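Local coordinates for spore germination protein B3 (Bacillus subtilis subsp. subtilis, PDB 3N54) that takes part in the spore germination response to the mixture of L-asparagine, glucose, fructose and potassium ions, as a membrane lipoprotein component of a germinant receptor, at residues 200-205 and 209-214. Residues are numbered along the deposited sequence; the frame is centred on the assembly and turned at random.
Sequences ETQTLS and GTIQGG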
# COMPACT_ATOMS: atom_id res chain seq x y z
N GLU A 200 10.39 -3.37 -8.12
CA GLU A 200 10.30 -4.42 -7.10
C GLU A 200 8.86 -4.89 -6.93
O GLU A 200 8.61 -6.09 -6.78
CB GLU A 200 10.87 -3.93 -5.76
CG GLU A 200 12.38 -3.81 -5.74
CD GLU A 200 12.93 -3.07 -4.53
OE1 GLU A 200 14.12 -3.28 -4.21
OE2 GLU A 200 12.19 -2.28 -3.90
N THR A 201 7.92 -3.95 -6.95
CA THR A 201 6.50 -4.28 -6.82
C THR A 201 6.06 -5.12 -8.02
O THR A 201 5.35 -6.11 -7.85
CB THR A 201 5.62 -3.02 -6.66
OG1 THR A 201 6.11 -2.23 -5.56
CG2 THR A 201 4.17 -3.38 -6.37
N GLN A 202 6.51 -4.76 -9.21
CA GLN A 202 6.17 -5.52 -10.42
C GLN A 202 6.72 -6.93 -10.32
O GLN A 202 6.02 -7.90 -10.61
CB GLN A 202 6.71 -4.85 -11.69
CG GLN A 202 6.22 -5.53 -12.97
CD GLN A 202 6.80 -4.94 -14.24
OE1 GLN A 202 8.01 -4.88 -14.42
NE2 GLN A 202 5.92 -4.53 -15.15
N THR A 203 7.98 -7.05 -9.92
CA THR A 203 8.62 -8.35 -9.77
C THR A 203 7.86 -9.23 -8.80
O THR A 203 7.54 -10.38 -9.10
CB THR A 203 10.07 -8.20 -9.26
OG1 THR A 203 10.83 -7.45 -10.21
CG2 THR A 203 10.71 -9.57 -9.04
N LEU A 204 7.56 -8.67 -7.63
CA LEU A 204 6.87 -9.41 -6.58
C LEU A 204 5.49 -9.84 -7.05
O LEU A 204 5.10 -10.99 -6.89
CB LEU A 204 6.77 -8.56 -5.31
CG LEU A 204 6.38 -9.26 -4.02
CD1 LEU A 204 7.29 -10.46 -3.75
CD2 LEU A 204 6.42 -8.26 -2.87
N SER A 205 4.77 -8.91 -7.67
CA SER A 205 3.44 -9.20 -8.21
C SER A 205 3.46 -10.25 -9.32
O SER A 205 2.51 -11.03 -9.45
CB SER A 205 2.82 -7.91 -8.75
OG SER A 205 1.52 -8.17 -9.26
N GLY A 209 1.77 -14.00 -8.98
CA GLY A 209 0.64 -14.26 -9.88
C GLY A 209 -0.48 -13.24 -9.85
O GLY A 209 -1.52 -13.44 -10.48
N THR A 210 -0.28 -12.14 -9.14
CA THR A 210 -1.27 -11.07 -9.07
C THR A 210 -1.08 -10.02 -10.16
O THR A 210 -1.85 -9.06 -10.24
CB THR A 210 -1.20 -10.36 -7.70
OG1 THR A 210 0.15 -9.96 -7.44
CG2 THR A 210 -1.67 -11.30 -6.60
N ILE A 211 -0.06 -10.18 -11.00
CA ILE A 211 0.23 -9.22 -12.06
C ILE A 211 -0.80 -9.31 -13.18
O ILE A 211 -1.25 -10.40 -13.53
CB ILE A 211 1.65 -9.44 -12.65
CG1 ILE A 211 2.08 -8.24 -13.49
CG2 ILE A 211 1.71 -10.73 -13.47
CD1 ILE A 211 3.59 -8.14 -13.69
N GLN A 212 -1.17 -8.16 -13.73
CA GLN A 212 -2.14 -8.11 -14.82
C GLN A 212 -1.38 -7.97 -16.14
O GLN A 212 -1.53 -8.78 -17.05
CB GLN A 212 -3.12 -6.96 -14.62
CG GLN A 212 -4.41 -7.08 -15.42
CD GLN A 212 -5.35 -8.15 -14.87
OE1 GLN A 212 -5.09 -8.75 -13.82
NE2 GLN A 212 -6.44 -8.39 -15.59
N GLY A 213 -0.57 -6.92 -16.22
CA GLY A 213 0.25 -6.65 -17.39
C GLY A 213 1.57 -6.03 -16.97
O GLY A 213 1.81 -5.84 -15.77
N GLY A 214 2.41 -5.72 -17.95
CA GLY A 214 3.71 -5.12 -17.69
C GLY A 214 4.76 -5.56 -18.69
O GLY A 214 4.53 -6.47 -19.49
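S205 and T210 meet hydroxyl to hydroxyl just where helix 198-208 gives way to the loop that follows: S205 OG and T210 OG1 share a hydrogen bond of 2.9 Å. S205 holds its OG anti to the backbone N (chi1 -180°), which places it beside T210 OG1, itself set between T210's own N and carbonyl carbon (chi1 53°). The backbone oxygen of S205 takes two weak, strongly bent bonds, one from T210 N at 3.0 Å and one from I211 N at 3.1 Å. G209, the first residue to leave the helix, reverses the chain with its positive phi in a Schellman motif, and T210 N to S205 O is one of the bonds back into the last turn. Farther along, I211 points at the helix, and its CD1 lies 3.8 Å from CG of Q202, the two side chains slanting across each other. Beyond that the extended Q202 chain brings its amide end up to G214, whose backbone hydrogen-bonds I229 where the loop meets strand 215-220. S205 thus engages the loop through both hydroxyl and carbonyl, and, though the carbonyl bonds are weak, probably sets the direction in which the chain leaves the last turn of helix 198-208.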